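Local coordinates for uncharacterized protein (Pseudomonas aeruginosa PAO1, PDB 6TCB) that is of unknown function but binds calcium, its two copies joining their beta sheets across the subunit interface, at residues A[22-27]-A[58-63]; A[52-57]-A[73-78]. All coordinates share one frame; numbering follows the deposited sequence. Where two conformers were deposited one is given.

Interaction 1 (A[22-27]-A[58-63])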
loop_
_atom_site.group_PDB
_atom_site.type_symbol
_atom_site.label_atom_id
_atom_site.label_comp_id
_atom_site.label_asym_id
_atom_site.label_seq_id
_atom_site.Cartn_x
_atom_site.Cartn_y
_atom_site.Cartn_z
ATOM N N LEU A 22 -10.312 -1.682 12.861
ATOM C CA LEU A 22 -10.741 -0.901 11.716
ATOM C C LEU A 22 -9.542 -0.250 11.041
ATOM O O LEU A 22 -8.576 0.136 11.711
ATOM C CB LEU A 22 -11.702 0.208 12.142
ATOM C CG LEU A 22 -13.070 -0.277 12.610
ATOM C CD1 LEU A 22 -13.883 0.911 13.097
ATOM C CD2 LEU A 22 -13.773 -1.032 11.500
ATOM N N PRO A 23 -9.593 -0.069 9.725
ATOM C CA PRO A 23 -8.517 0.652 9.038
ATOM C C PRO A 23 -8.588 2.146 9.322
ATOM O O PRO A 23 -9.643 2.693 9.657
ATOM C CB PRO A 23 -8.788 0.356 7.562
ATOM C CG PRO A 23 -10.278 0.197 7.504
ATOM C CD PRO A 23 -10.695 -0.430 8.811
ATOM N N TYR A 24 -7.436 2.809 9.170
ATOM C CA TYR A 24 -7.311 4.260 9.324
ATOM C C TYR A 24 -7.047 4.886 7.957
ATOM O O TYR A 24 -5.916 4.866 7.453
ATOM C CB TYR A 24 -6.195 4.618 10.294
ATOM C CG TYR A 24 -6.002 6.098 10.559
ATOM C CD1 TYR A 24 -7.062 6.999 10.516
ATOM C CD2 TYR A 24 -4.741 6.600 10.875
ATOM C CE1 TYR A 24 -6.864 8.345 10.784
ATOM C CE2 TYR A 24 -4.539 7.944 11.161
ATOM C CZ TYR A 24 -5.608 8.806 11.114
ATOM O OH TYR A 24 -5.418 10.136 11.387
ATOM N N TRP A 25 -8.104 5.433 7.358
ATOM C CA TRP A 25 -7.986 6.176 6.109
ATOM C C TRP A 25 -7.465 7.563 6.444
ATOM O O TRP A 25 -8.110 8.311 7.191
ATOM C CB TRP A 25 -9.352 6.267 5.430
ATOM C CG TRP A 25 -9.959 4.929 5.110
ATOM C CD1 TRP A 25 -10.818 4.227 5.884
ATOM C CD2 TRP A 25 -9.785 4.153 3.907
ATOM N NE1 TRP A 25 -11.168 3.064 5.269
ATOM C CE2 TRP A 25 -10.553 2.991 4.050
ATOM C CE3 TRP A 25 -9.036 4.326 2.738
ATOM C CZ2 TRP A 25 -10.605 1.999 3.072
ATOM C CZ3 TRP A 25 -9.083 3.344 1.766
ATOM C CH2 TRP A 25 -9.862 2.193 1.936
ATOM N N CYS A 26 -6.299 7.911 5.922
ATOM C CA CYS A 26 -5.672 9.175 6.294
ATOM C C CYS A 26 -4.757 9.608 5.173
ATOM O O CYS A 26 -3.800 8.895 4.858
ATOM C CB CYS A 26 -4.871 9.004 7.575
ATOM S SG CYS A 26 -3.982 10.485 8.104
ATOM N N ASP A 27 -5.017 10.789 4.605
ATOM C CA ASP A 27 -4.255 11.298 3.473
ATOM C C ASP A 27 -3.574 12.632 3.777
ATOM O O ASP A 27 -3.178 13.342 2.847
ATOM C CB ASP A 27 -5.138 11.398 2.223
ATOM C CG ASP A 27 -6.202 12.483 2.330
ATOM O OD1 ASP A 27 -6.337 13.115 3.398
ATOM O OD2 ASP A 27 -6.911 12.706 1.325
ATOM N N PRO A 58 -4.967 6.484 0.528
ATOM C CA PRO A 58 -4.077 5.762 1.442
ATOM C C PRO A 58 -4.738 5.358 2.750
ATOM O O PRO A 58 -5.616 6.039 3.283
ATOM C CB PRO A 58 -2.973 6.795 1.717
ATOM C CG PRO A 58 -3.640 8.110 1.540
ATOM C CD PRO A 58 -4.712 7.935 0.509
ATOM N N VAL A 59 -4.275 4.236 3.285
ATOM C CA VAL A 59 -4.881 3.646 4.471
ATOM C C VAL A 59 -3.845 2.814 5.200
ATOM O O VAL A 59 -2.952 2.222 4.585
ATOM C CB VAL A 59 -6.139 2.831 4.064
ATOM C CG1 VAL A 59 -5.776 1.659 3.135
ATOM C CG2 VAL A 59 -6.911 2.343 5.256
ATOM N N TYR A 60 -3.979 2.793 6.522
ATOM C CA TYR A 60 -3.133 2.037 7.437
ATOM C C TYR A 60 -4.033 0.987 8.071
ATOM O O TYR A 60 -5.027 1.335 8.714
ATOM C CB TYR A 60 -2.510 2.981 8.478
ATOM C CG TYR A 60 -1.782 4.125 7.808
ATOM C CD1 TYR A 60 -0.458 4.005 7.431
ATOM C CD2 TYR A 60 -2.436 5.314 7.489
ATOM C CE1 TYR A 60 0.197 5.031 6.775
ATOM C CE2 TYR A 60 -1.779 6.351 6.829
ATOM C CZ TYR A 60 -0.468 6.192 6.465
ATOM O OH TYR A 60 0.132 7.248 5.816
ATOM N N VAL A 61 -3.738 -0.278 7.822
ATOM C CA VAL A 61 -4.649 -1.380 8.122
ATOM C C VAL A 61 -4.051 -2.222 9.242
ATOM O O VAL A 61 -2.954 -2.774 9.071
ATOM C CB VAL A 61 -4.913 -2.256 6.888
ATOM C CG1 VAL A 61 -5.953 -3.312 7.235
ATOM C CG2 VAL A 61 -5.351 -1.412 5.732
ATOM N N PRO A 62 -4.742 -2.382 10.368
ATOM C CA PRO A 62 -4.200 -3.197 11.456
ATOM C C PRO A 62 -4.245 -4.683 11.119
ATOM O O PRO A 62 -5.092 -5.153 10.358
ATOM C CB PRO A 62 -5.137 -2.874 12.627
ATOM C CG PRO A 62 -6.461 -2.553 11.948
ATOM C CD PRO A 62 -6.111 -1.884 10.645
ATOM N N ARG A 63 -3.318 -5.435 11.706
ATOM C CA ARG A 63 -3.435 -6.891 11.691
ATOM C C ARG A 63 -4.787 -7.297 12.272
ATOM O O ARG A 63 -5.270 -6.706 13.237
ATOM C CB ARG A 63 -2.287 -7.494 12.502
ATOM C CG ARG A 63 -1.920 -8.918 12.113
ATOM C CD ARG A 63 -0.776 -9.461 12.973
HETATM O O HOH W 1 -1.216 9.404 4.410
#

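Interaction 2 (A[52-57]-A[73-78])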
loop_
_atom_site.group_PDB
_atom_site.type_symbol
_atom_site.label_atom_id
_atom_site.label_comp_id
_atom_site.label_asym_id
_atom_site.label_seq_id
_atom_site.Cartn_x
_atom_site.Cartn_y
_atom_site.Cartn_z
ATOM N N VAL A 52 -2.139 1.868 -0.733
ATOM C CA VAL A 52 -2.721 2.957 -1.502
ATOM C C VAL A 52 -3.652 2.322 -2.516
ATOM O O VAL A 52 -3.223 1.486 -3.324
ATOM C CB VAL A 52 -1.675 3.852 -2.176
ATOM C CG1 VAL A 52 -2.382 4.951 -2.979
ATOM C CG2 VAL A 52 -0.751 4.429 -1.141
ATOM N N LEU A 53 -4.919 2.697 -2.450
ATOM C CA LEU A 53 -5.980 2.095 -3.229
ATOM C C LEU A 53 -6.565 3.110 -4.203
ATOM O O LEU A 53 -6.562 4.320 -3.954
ATOM C CB LEU A 53 -7.083 1.578 -2.298
ATOM C CG LEU A 53 -6.639 0.435 -1.395
ATOM C CD1 LEU A 53 -7.361 0.415 -0.057
ATOM C CD2 LEU A 53 -6.814 -0.893 -2.145
ATOM N N GLU A 54 -7.042 2.602 -5.332
ATOM C CA GLU A 54 -7.655 3.434 -6.364
ATOM C C GLU A 54 -6.728 4.560 -6.808
ATOM O O GLU A 54 -7.181 5.628 -7.227
ATOM C CB GLU A 54 -9.006 3.985 -5.909
ATOM C CG GLU A 54 -10.017 2.918 -5.584
ATOM C CD GLU A 54 -10.500 2.176 -6.812
ATOM O OE1 GLU A 54 -10.582 2.788 -7.903
ATOM O OE2 GLU A 54 -10.807 0.975 -6.683
ATOM N N GLY A 55 -5.420 4.330 -6.726
ATOM C CA GLY A 55 -4.433 5.282 -7.167
ATOM C C GLY A 55 -4.001 6.314 -6.144
ATOM O O GLY A 55 -2.835 6.736 -6.167
ATOM N N PHE A 56 -4.918 6.755 -5.271
ATOM C CA PHE A 56 -4.672 7.903 -4.404
ATOM C C PHE A 56 -5.516 7.902 -3.129
ATOM O O PHE A 56 -5.868 8.974 -2.616
ATOM C CB PHE A 56 -4.956 9.216 -5.162
ATOM C CG PHE A 56 -4.172 9.367 -6.423
ATOM C CD1 PHE A 56 -2.894 9.891 -6.391
ATOM C CD2 PHE A 56 -4.701 8.969 -7.640
ATOM C CE1 PHE A 56 -2.162 10.015 -7.546
ATOM C CE2 PHE A 56 -3.965 9.092 -8.800
ATOM C CZ PHE A 56 -2.696 9.607 -8.750
ATOM N N ASP A 57 -5.843 6.728 -2.596
ATOM C CA ASP A 57 -6.576 6.648 -1.334
ATOM C C ASP A 57 -5.747 5.837 -0.339
ATOM O O ASP A 57 -5.786 4.597 -0.358
ATOM C CB ASP A 57 -7.950 5.991 -1.564
ATOM C CG ASP A 57 -8.986 6.305 -0.464
ATOM O OD1 ASP A 57 -8.672 7.024 0.512
ATOM O OD2 ASP A 57 -10.144 5.828 -0.609
ATOM N N THR A 73 -13.807 -1.788 0.011
ATOM C CA THR A 73 -14.279 -0.527 0.575
ATOM C C THR A 73 -13.791 0.653 -0.260
ATOM O O THR A 73 -14.546 1.605 -0.501
ATOM C CB THR A 73 -13.827 -0.425 2.039
ATOM O OG1 THR A 73 -14.330 -1.547 2.797
ATOM C CG2 THR A 73 -14.327 0.857 2.705
ATOM N N ALA A 74 -12.539 0.599 -0.732
ATOM C CA ALA A 74 -11.992 1.705 -1.511
ATOM C C ALA A 74 -12.755 1.907 -2.809
ATOM O O ALA A 74 -12.879 3.040 -3.287
ATOM C CB ALA A 74 -10.516 1.445 -1.807
ATOM N N ARG A 75 -13.253 0.823 -3.412
ATOM C CA ARG A 75 -14.040 0.958 -4.638
ATOM C C ARG A 75 -15.300 1.773 -4.378
ATOM O O ARG A 75 -15.658 2.663 -5.161
ATOM C CB ARG A 75 -14.390 -0.428 -5.191
ATOM C CG ARG A 75 -13.170 -1.256 -5.561
ATOM C CD ARG A 75 -13.542 -2.581 -6.199
ATOM N NE ARG A 75 -12.353 -3.351 -6.554
ATOM C CZ ARG A 75 -12.005 -4.516 -6.011
ATOM N NH1 ARG A 75 -12.750 -5.088 -5.070
ATOM N NH2 ARG A 75 -10.899 -5.118 -6.431
ATOM N N ALA A 76 -15.971 1.501 -3.267
ATOM C CA ALA A 76 -17.161 2.264 -2.914
ATOM C C ALA A 76 -16.815 3.695 -2.533
ATOM O O ALA A 76 -17.518 4.633 -2.921
ATOM C CB ALA A 76 -17.884 1.578 -1.753
ATOM N N ARG A 77 -15.751 3.880 -1.751
ATOM C CA ARG A 77 -15.291 5.218 -1.406
ATOM C C ARG A 77 -15.031 6.049 -2.655
ATOM O O ARG A 77 -15.355 7.239 -2.692
ATOM C CB ARG A 77 -14.012 5.100 -0.569
ATOM C CG ARG A 77 -14.213 4.575 0.844
ATOM C CD ARG A 77 -12.909 4.228 1.513
ATOM N NE ARG A 77 -11.980 5.355 1.563
ATOM C CZ ARG A 77 -11.952 6.277 2.519
ATOM N NH1 ARG A 77 -12.824 6.238 3.514
ATOM N NH2 ARG A 77 -11.045 7.242 2.474
ATOM N N ALA A 78 -14.444 5.440 -3.689
ATOM C CA ALA A 78 -14.134 6.201 -4.892
ATOM C C ALA A 78 -15.407 6.687 -5.569
ATOM O O ALA A 78 -15.486 7.844 -5.998
ATOM C CB ALA A 78 -13.289 5.370 -5.856
HETATM O O HOH W 2 -11.071 5.228 -3.026
#

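Interaction 1 (A[22-27]-A[58-63])
L22 opens the contact through its backbone: its O rests 3.4 Å from P62 CD and equally near CG of the same ring. P23 follows with its own ring, whose CB packs 3.6 Å from V59 CG2, while its CA-H leans on the carbonyl of Y60. At Y24 the two chains lock as an antiparallel hydrogen-bonded pair. Y24 N gives a nearly straight bond to Y60 O (2.9 Å, 173°), and Y60 N returns one to Y24 O, reaching that oxygen from above the carbonyl plane. Y24 O also receives the CA-H of V59 and lies at the edge of the Y60 ring, near its plane, beside CD2. W25 and V59 form the next, non-hydrogen-bonded pair, with both side chains on the same face of the sheet. V59 carries CG2 anti to its backbone N, which sets this methyl over the centre of the six-membered indole ring, 3.8 Å from its centroid, in a CH-pi contact. C26 N reaches P58 O by a weak bond. C26 O lies at the edge of the Y60 ring, and one water donates to both C26 O and Y60 OH, tying the tyrosine's far end to the backbone. D27 finishes the segment with CB 3.7 Å from P58 CG.

The pairing makes 24-25 one outermost strand of a three-stranded antiparallel sheet in this chain, with 57-62 in the middle and 48-53 beyond it. Y24 packs on helix 3-18, where its OH is hydrogen-bonded to H10 ND1, and the Y60 hydroxyl is also bonded to D34 O. From the W25 and V59 face, the indole reaches helix 67-82, and its NE1 bonds V92 O in the C-terminal tail.

Interaction 2 (A[52-57]-A[73-78])
D57 and R77 meet because each side chain is turned out toward the other: D57 holds CG on the far side from its backbone N (chi1 -159°), and R77 runs out from the helix until a bend at chi3 (57°) swings its guanidinium across to the carboxylate. The grip is side-on and two-pronged. R77 NE bonds D57 OD2 at 2.9 Å and R77 NH2 bonds D57 OD1 at 3.1 Å, both on the syn side of the oxygens, with the two flat groups only 25° apart. A water donates to both D57 OD2 and A74 O, adding a bridge from the acid to the helix backbone. Beside this salt bridge L53 CB presses on A74 CB at 3.5 Å, tighter than usual van der Waals contact. E54, bent at chi2, lays its CG 3.7 Å from A74 O and 4.1 Å from A78 CB, while its OE2 lies 3.4 Å from R75 CG. E54 OE2 is 4.6 Å from R75 NE, too long for a salt bridge and well out of the guanidinium plane, so any attraction is probably only long-range.

F56 and D57 both face L53, a classic beta bulge where the turn 54-56 runs into strand 57-62. D57 OD2 has a second salt-bridge partner in R81 of the same helix, and R77 NH1 bonds P91 O, so both charged groups have further partners. This hairpin end of strands 48-53 and 57-62 thus docks on helix 67-82, with W25 of strand 24-25 against L53, D57 and A74. At V52 the sheet continues as an antiparallel ladder into the second subunit.

Overall arrangement
Interaction 1 lies almost at the centre of the chain and is mostly buried; interaction 2 is about 11 Å from that centre and only partly buried. The first joins two strands of one sheet by backbone bonds and apolar side chains, whereas the second fastens the sheet's hairpin end to helix 67-82, chiefly through charge, water and alanine packing. They meet mainly at W25, and also where V59 touches L53: W25 CE3 lies 3.3 Å from R77 NE, within a cation-pi contact, and W25 CH2 is 3.7 Å from L53 CD1. R77 lies on the other side of the indole from V59, so the ring sits between strand 57-62 and the salt bridge of interaction 2.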